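Local coordinates for methylglyoxal reductase (NADPH-dependent) (PDB 6KWS), which probably reduces methylglyoxal and related carbonyl compounds with NADPH as hydride donor, at residues Y26-T31 / K49-E54; P1-V6 / H72-V77. The protein carries 1 engineered substitution. All blocks are in the same frame, centred on the assembly; numbering follows the deposited sequence.

Contact 1: residues Y26-T31 / K49-E54; sequences YQVIGT and KNLSYE. Engineered in segment 49-54: K49 (natural residue Gln).
I29 lies alongside E54, both side chains pointing the same way, and its CG2 methyl meets E54 CG at 4.0 Å. With CG1 beside the backbone N (chi1 -55°) and CG2 anti to it, CG1 meets S52 OG while CG2 reaches E54. On the face of V28 and L51, L51 CD1 comes within 4.1 Å of V28 CB. Helix 12-23 packs on V28 there, and L42 of helix 35-44 on L51. At the start of the pair the side chains of Q27 and N50 cross at about a right angle, their amide planes 43° apart.

The strands run parallel, joined by four backbone hydrogen bonds. V28 N donates to N50 O at 2.8 Å and S52 N to V28 O at 3.1 Å. G30 N then donates to S52 O at 2.9 Å, and E54 N to G30 O at 2.9 Å. This is the strand pair of a beta-alpha-beta unit in the Rossmann fold, with helix 35-44 between the strands.

Backbone hydrogen bonds thus carry the pairing, and the apolar contacts add to it on both faces. The polar ends bond outside the pair, Y53 OH to D39 and E54 OE1 to H72.

Contact 2: residues P1-V6 / H72-V77; sequences PITVIV and HGEAKV
I5 reaches across to A75 in the parallel part of the Rossmann-fold sheet, where strand 3-7 lies beside strand 75-80. Its CB sits 4.0 Å from V77 O. The next atom, CG1, meets A75 CB at 3.6 Å, and the tip, CD1, touches the same methyl at 3.6 Å. CG1 stands beside the backbone N (chi1 -52°), and the chain continues extended, which lays both carbons along A75.

V4 points to the other face. It lies side by side with V77, both pointing the same way, and its CG2 meets V77 CB at 4.0 Å. L21 of helix 12-23 packs on V4 there. T3 heads toward the other segment. Its CG2 approaches A75 CA, while OG1 approaches E74 CG. At the exposed end I2 crosses K76 at about a right angle, and CD1 of I2 rests on K76 CB.

Two backbone bonds tie the segments together. K76 N donates to T3 O at 3.2 Å, and I5 N donates to V77 O at 3.0 Å, nearly straight at 173°.

A type I turn from H72 to A75 leads into strand 75-80. Within it H72 ND1 donates to E74 OE1 at 3.3 Å, a bond that would help hold the imidazole in place. E74 OE1 takes it on its syn lone pair and lies only 4° out of the plane of the H72 ring.

Overall arrangement
Contacts 1 and 2 lie in the same half of one mixed sheet, their centres 9 Å apart. Strands 51-55, 27-32, 3-7 and 75-80 follow one another across it. Along the chain the order is 1-6, 26-31, 49-54, 72-77, so both segments of contact 1 fall between those of contact 2. The contacts meet where strands 27-32 and 3-7 are neighbours: T31 N and V6 O, and Q27 O and V4 N, are probable hydrogen bonds. I29 also packs against H72. The four strands make up one end of the sheet, with 51-55 outermost within this chain. T31 of contact 1 lies near R33 and V59, NADPH-binding residues of this protein, although no cofactor is bound here.

Contact 1: residues Y26-T31 / K49-E54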
ATOM      1  N   TYR A  26      10.808  18.658  -0.714  1.00 46.45           N
ATOM      2  CA  TYR A  26      11.095  18.212   0.641  1.00 46.61           C
ATOM      3  C   TYR A  26      12.484  17.591   0.711  1.00 49.20           C
ATOM      4  O   TYR A  26      13.030  17.109  -0.286  1.00 50.05           O
ATOM      5  CB  TYR A  26      10.075  17.187   1.123  1.00 45.10           C
ATOM      6  CG  TYR A  26       8.690  17.731   1.344  1.00 49.78           C
ATOM      7  CD1 TYR A  26       8.339  18.319   2.565  1.00 41.95           C
ATOM      8  CD2 TYR A  26       7.718  17.640   0.341  1.00 41.98           C
ATOM      9  CE1 TYR A  26       7.067  18.801   2.775  1.00 38.05           C
ATOM     10  CE2 TYR A  26       6.440  18.120   0.545  1.00 39.76           C
ATOM     11  CZ  TYR A  26       6.121  18.701   1.764  1.00 44.93           C
ATOM     12  OH  TYR A  26       4.853  19.188   1.970  1.00 45.78           O
ATOM     13  N   GLN A  27      13.061  17.599   1.902  1.00 48.42           N
ATOM     14  CA  GLN A  27      14.271  16.829   2.134  1.00 54.94           C
ATOM     15  C   GLN A  27      13.843  15.456   2.636  1.00 49.66           C
ATOM     16  O   GLN A  27      13.137  15.346   3.647  1.00 47.43           O
ATOM     17  CB  GLN A  27      15.214  17.539   3.108  1.00 55.26           C
ATOM     18  CG  GLN A  27      16.037  18.635   2.419  1.00 67.82           C
ATOM     19  CD  GLN A  27      17.367  18.901   3.100  1.00 84.13           C
ATOM     20  OE1 GLN A  27      17.485  19.805   3.942  1.00 85.86           O
ATOM     21  NE2 GLN A  27      18.385  18.109   2.740  1.00 77.62           N
ATOM     22  N   VAL A  28      14.226  14.418   1.904  1.00 45.46           N
ATOM     23  CA  VAL A  28      13.771  13.063   2.174  1.00 45.17           C
ATOM     24  C   VAL A  28      14.919  12.256   2.756  1.00 39.03           C
ATOM     25  O   VAL A  28      16.035  12.268   2.226  1.00 42.29           O
ATOM     26  CB  VAL A  28      13.215  12.399   0.908  1.00 43.67           C
ATOM     27  CG1 VAL A  28      12.589  11.053   1.250  1.00 37.23           C
ATOM     28  CG2 VAL A  28      12.201  13.324   0.275  1.00 43.72           C
ATOM     29  N   ILE A  29      14.640  11.569   3.849  1.00 36.48           N
ATOM     30  CA  ILE A  29      15.540  10.579   4.411  1.00 43.75           C
ATOM     31  C   ILE A  29      14.811   9.252   4.340  1.00 40.70           C
ATOM     32  O   ILE A  29      13.841   9.021   5.076  1.00 41.72           O
ATOM     33  CB  ILE A  29      15.942  10.903   5.852  1.00 45.00           C
ATOM     34  CG1 ILE A  29      16.545  12.301   5.937  1.00 46.93           C
ATOM     35  CG2 ILE A  29      16.897   9.834   6.381  1.00 43.50           C
ATOM     36  CD1 ILE A  29      16.586  12.821   7.353  1.00 50.93           C
ATOM     37  N   GLY A  30      15.254   8.383   3.462  1.00 35.30           N
ATOM     38  CA  GLY A  30      14.644   7.084   3.359  1.00 36.04           C
ATOM     39  C   GLY A  30      15.385   6.100   4.231  1.00 38.13           C
ATOM     40  O   GLY A  30      16.582   6.214   4.438  1.00 43.00           O
ATOM     41  N   THR A  31      14.658   5.134   4.764  1.00 35.39           N
ATOM     42  CA  THR A  31      15.326   4.036   5.428  1.00 37.40           C
ATOM     43  C   THR A  31      15.260   2.832   4.508  1.00 40.82           C
ATOM     44  O   THR A  31      14.255   2.609   3.818  1.00 38.28           O
ATOM     45  CB  THR A  31      14.707   3.703   6.793  1.00 44.71           C
ATOM     46  OG1 THR A  31      13.484   2.973   6.619  1.00 45.90           O
ATOM     47  CG2 THR A  31      14.466   4.971   7.619  1.00 35.31           C
ATOM     48  N   LYS A  49      20.339  16.425  -4.327  1.00 52.06           N
ATOM     49  CA  LYS A  49      20.721  17.030  -3.050  1.00 53.48           C
ATOM     50  C   LYS A  49      19.717  16.691  -1.956  1.00 52.51           C
ATOM     51  O   LYS A  49      20.095  16.472  -0.800  1.00 47.80           O
ATOM     52  CB  LYS A  49      20.816  18.551  -3.220  1.00 60.78           C
ATOM     53  CG  LYS A  49      19.650  19.120  -4.070  1.00 70.59           C
ATOM     54  CD  LYS A  49      19.651  20.651  -4.234  1.00 75.84           C
ATOM     55  CE  LYS A  49      20.790  21.125  -5.138  1.00 82.69           C
ATOM     56  NZ  LYS A  49      20.792  20.448  -6.481  1.00 81.27           N
ATOM     57  N   ASN A  50      18.432  16.648  -2.307  1.00 52.05           N
ATOM     58  CA  ASN A  50      17.336  16.499  -1.358  1.00 49.39           C
ATOM     59  C   ASN A  50      17.128  15.069  -0.867  1.00 49.66           C
ATOM     60  O   ASN A  50      16.132  14.824  -0.173  1.00 45.17           O
ATOM     61  CB  ASN A  50      16.039  16.980  -2.001  1.00 55.35           C
ATOM     62  CG  ASN A  50      15.931  18.483  -2.044  1.00 71.20           C
ATOM     63  OD1 ASN A  50      16.701  19.201  -1.385  1.00 68.05           O
ATOM     64  ND2 ASN A  50      14.963  18.979  -2.827  1.00 73.67           N
ATOM     65  N   LEU A  51      18.005  14.122  -1.209  1.00 40.49           N
ATOM     66  CA  LEU A  51      17.723  12.715  -0.972  1.00 36.09           C
ATOM     67  C   LEU A  51      18.893  12.061  -0.270  1.00 34.83           C
ATOM     68  O   LEU A  51      20.040  12.241  -0.680  1.00 46.04           O
ATOM     69  CB  LEU A  51      17.437  11.975  -2.283  1.00 38.12           C
ATOM     70  CG  LEU A  51      17.094  10.485  -2.134  1.00 35.84           C
ATOM     71  CD1 LEU A  51      15.809  10.220  -1.337  1.00 34.91           C
ATOM     72  CD2 LEU A  51      17.002   9.847  -3.490  1.00 40.75           C
ATOM     73  N   SER A  52      18.600  11.277   0.755  1.00 35.67           N
ATOM     74  CA  SER A  52      19.627  10.540   1.478  1.00 38.29           C
ATOM     75  C   SER A  52      18.940   9.404   2.217  1.00 41.86           C
ATOM     76  O   SER A  52      17.709   9.372   2.338  1.00 38.54           O
ATOM     77  CB  SER A  52      20.385  11.437   2.450  1.00 34.38           C
ATOM     78  OG  SER A  52      19.485  11.987   3.402  1.00 40.72           O
ATOM     79  N   TYR A  53      19.750   8.482   2.736  1.00 40.83           N
ATOM     80  CA  TYR A  53      19.197   7.286   3.354  1.00 40.73           C
ATOM     81  C   TYR A  53      19.955   6.896   4.619  1.00 41.38           C
ATOM     82  O   TYR A  53      21.132   7.225   4.795  1.00 43.89           O
ATOM     83  CB  TYR A  53      19.195   6.112   2.365  1.00 38.20           C
ATOM     84  CG  TYR A  53      20.560   5.520   2.060  1.00 38.47           C
ATOM     85  CD1 TYR A  53      21.058   4.450   2.800  1.00 38.48           C
ATOM     86  CD2 TYR A  53      21.341   6.017   1.024  1.00 37.78           C
ATOM     87  CE1 TYR A  53      22.297   3.893   2.525  1.00 36.67           C
ATOM     88  CE2 TYR A  53      22.587   5.461   0.736  1.00 41.76           C
ATOM     89  CZ  TYR A  53      23.061   4.395   1.495  1.00 43.91           C
ATOM     90  OH  TYR A  53      24.299   3.820   1.224  1.00 44.30           O
ATOM     91  N   GLU A  54      19.259   6.173   5.491  1.00 43.45           N
ATOM     92  CA  GLU A  54      19.850   5.521   6.649  1.00 43.01           C
ATOM     93  C   GLU A  54      19.445   4.055   6.638  1.00 40.43           C
ATOM     94  O   GLU A  54      18.412   3.685   6.077  1.00 45.20           O
ATOM     95  CB  GLU A  54      19.414   6.194   7.958  1.00 47.70           C
ATOM     96  CG  GLU A  54      19.780   7.666   8.045  1.00 55.63           C
ATOM     97  CD  GLU A  54      21.288   7.887   8.333  1.00 68.64           C
ATOM     98  OE1 GLU A  54      21.675   9.037   8.620  1.00 74.30           O
ATOM     99  OE2 GLU A  54      22.080   6.917   8.272  1.00 67.37           O
TER

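Contact 2: residues P1-V6 / H72-V77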
ATOM      1  N   PRO A   1      12.269  24.574   4.360  1.00 69.97           N
ATOM      2  CA  PRO A   1      13.005  23.372   3.917  1.00 72.04           C
ATOM      3  C   PRO A   1      12.752  22.138   4.798  1.00 69.38           C
ATOM      4  O   PRO A   1      13.664  21.726   5.512  1.00 74.86           O
ATOM      5  CB  PRO A   1      14.479  23.806   4.014  1.00 70.67           C
ATOM      6  CG  PRO A   1      14.476  24.999   4.965  1.00 72.30           C
ATOM      7  CD  PRO A   1      13.168  25.691   4.711  1.00 69.39           C
ATOM      8  N   ILE A   2      11.555  21.539   4.730  1.00 58.92           N
ATOM      9  CA  ILE A   2      11.088  20.609   5.759  1.00 54.55           C
ATOM     10  C   ILE A   2      11.411  19.162   5.379  1.00 53.37           C
ATOM     11  O   ILE A   2      11.400  18.781   4.206  1.00 57.00           O
ATOM     12  CB  ILE A   2       9.584  20.855   6.013  1.00 52.75           C
ATOM     13  CG1 ILE A   2       8.949  19.774   6.872  1.00 59.70           C
ATOM     14  CG2 ILE A   2       8.840  21.026   4.728  1.00 58.32           C
ATOM     15  CD1 ILE A   2       7.486  20.071   7.175  1.00 71.02           C
ATOM     16  N   THR A   3      11.725  18.352   6.389  1.00 48.55           N
ATOM     17  CA  THR A   3      12.387  17.062   6.231  1.00 46.67           C
ATOM     18  C   THR A   3      11.437  15.918   6.573  1.00 52.05           C
ATOM     19  O   THR A   3      10.784  15.937   7.622  1.00 47.96           O
ATOM     20  CB  THR A   3      13.631  16.989   7.133  1.00 52.09           C
ATOM     21  OG1 THR A   3      14.634  17.887   6.645  1.00 64.32           O
ATOM     22  CG2 THR A   3      14.216  15.579   7.202  1.00 46.06           C
ATOM     23  N   VAL A   4      11.414  14.891   5.720  1.00 50.69           N
ATOM     24  CA  VAL A   4      10.492  13.769   5.849  1.00 45.03           C
ATOM     25  C   VAL A   4      11.284  12.475   5.910  1.00 43.50           C
ATOM     26  O   VAL A   4      12.151  12.240   5.062  1.00 49.77           O
ATOM     27  CB  VAL A   4       9.497  13.727   4.680  1.00 44.69           C
ATOM     28  CG1 VAL A   4       8.614  12.514   4.810  1.00 42.96           C
ATOM     29  CG2 VAL A   4       8.660  14.999   4.667  1.00 43.84           C
ATOM     30  N   ILE A   5      10.973  11.626   6.892  1.00 41.96           N
ATOM     31  CA  ILE A   5      11.535  10.282   6.972  1.00 41.53           C
ATOM     32  C   ILE A   5      10.551   9.289   6.364  1.00 42.04           C
ATOM     33  O   ILE A   5       9.363   9.284   6.710  1.00 39.42           O
ATOM     34  CB  ILE A   5      11.867   9.882   8.415  1.00 39.99           C
ATOM     35  CG1 ILE A   5      12.726  10.949   9.085  1.00 46.28           C
ATOM     36  CG2 ILE A   5      12.583   8.539   8.419  1.00 38.49           C
ATOM     37  CD1 ILE A   5      13.122  10.587  10.511  1.00 42.41           C
ATOM     38  N   VAL A   6      11.047   8.432   5.479  1.00 37.22           N
ATOM     39  CA  VAL A   6      10.235   7.427   4.819  1.00 36.30           C
ATOM     40  C   VAL A   6      10.907   6.084   5.044  1.00 38.26           C
ATOM     41  O   VAL A   6      12.046   5.878   4.613  1.00 43.31           O
ATOM     42  CB  VAL A   6      10.080   7.712   3.316  1.00 37.22           C
ATOM     43  CG1 VAL A   6       9.318   6.570   2.651  1.00 39.18           C
ATOM     44  CG2 VAL A   6       9.376   9.081   3.067  1.00 30.79           C
ATOM     45  N   HIS A  72      18.577  12.722  13.298  1.00 57.81           N
ATOM     46  CA  HIS A  72      17.879  13.667  12.430  1.00 60.36           C
ATOM     47  C   HIS A  72      16.725  14.345  13.156  1.00 62.38           C
ATOM     48  O   HIS A  72      15.559  14.217  12.761  1.00 60.70           O
ATOM     49  CB  HIS A  72      17.374  12.970  11.165  1.00 56.01           C
ATOM     50  CG  HIS A  72      18.469  12.453  10.294  1.00 60.37           C
ATOM     51  ND1 HIS A  72      19.064  13.218   9.314  1.00 63.46           N
ATOM     52  CD2 HIS A  72      19.094  11.252  10.269  1.00 59.80           C
ATOM     53  CE1 HIS A  72      20.002  12.505   8.714  1.00 64.33           C
ATOM     54  NE2 HIS A  72      20.044  11.310   9.279  1.00 60.47           N
ATOM     55  N   GLY A  73      17.050  15.100  14.206  1.00 57.26           N
ATOM     56  CA  GLY A  73      16.039  15.759  15.010  1.00 50.69           C
ATOM     57  C   GLY A  73      15.277  16.854  14.301  1.00 50.73           C
ATOM     58  O   GLY A  73      14.352  17.419  14.898  1.00 55.31           O
ATOM     59  N   GLU A  74      15.625  17.170  13.057  1.00 50.78           N
ATOM     60  CA  GLU A  74      14.898  18.177  12.296  1.00 52.09           C
ATOM     61  C   GLU A  74      13.739  17.587  11.493  1.00 57.04           C
ATOM     62  O   GLU A  74      13.025  18.335  10.808  1.00 55.66           O
ATOM     63  CB  GLU A  74      15.855  18.949  11.365  1.00 49.63           C
ATOM     64  CG  GLU A  74      16.490  18.203  10.161  1.00 56.32           C
ATOM     65  CD  GLU A  74      17.361  16.996  10.530  1.00 67.21           C
ATOM     66  OE1 GLU A  74      17.642  16.164   9.623  1.00 67.92           O
ATOM     67  OE2 GLU A  74      17.770  16.878  11.709  1.00 66.48           O
ATOM     68  N   ALA A  75      13.541  16.269  11.556  1.00 54.09           N
ATOM     69  CA  ALA A  75      12.431  15.637  10.854  1.00 53.02           C
ATOM     70  C   ALA A  75      11.099  16.012  11.503  1.00 51.76           C
ATOM     71  O   ALA A  75      10.927  15.875  12.716  1.00 53.26           O
ATOM     72  CB  ALA A  75      12.612  14.121  10.852  1.00 47.58           C
ATOM     73  N   LYS A  76      10.157  16.483  10.687  1.00 46.11           N
ATOM     74  CA  LYS A  76       8.823  16.837  11.144  1.00 50.78           C
ATOM     75  C   LYS A  76       7.779  15.773  10.839  1.00 51.00           C
ATOM     76  O   LYS A  76       6.747  15.726  11.519  1.00 53.03           O
ATOM     77  CB  LYS A  76       8.383  18.156  10.506  1.00 53.77           C
ATOM     78  CG  LYS A  76       9.333  19.309  10.790  1.00 67.41           C
ATOM     79  CD  LYS A  76       8.696  20.301  11.750  1.00 70.30           C
ATOM     80  CE  LYS A  76       9.697  21.329  12.274  1.00 71.79           C
ATOM     81  NZ  LYS A  76       9.456  22.686  11.704  1.00 71.88           N
ATOM     82  N   VAL A  77       8.015  14.936   9.833  1.00 46.48           N
ATOM     83  CA  VAL A  77       7.045  13.956   9.367  1.00 42.88           C
ATOM     84  C   VAL A  77       7.719  12.599   9.326  1.00 42.61           C
ATOM     85  O   VAL A  77       8.866  12.484   8.879  1.00 43.56           O
ATOM     86  CB  VAL A  77       6.497  14.316   7.972  1.00 41.59           C
ATOM     87  CG1 VAL A  77       5.604  13.210   7.474  1.00 43.43           C
ATOM     88  CG2 VAL A  77       5.730  15.614   8.014  1.00 40.89           C
TER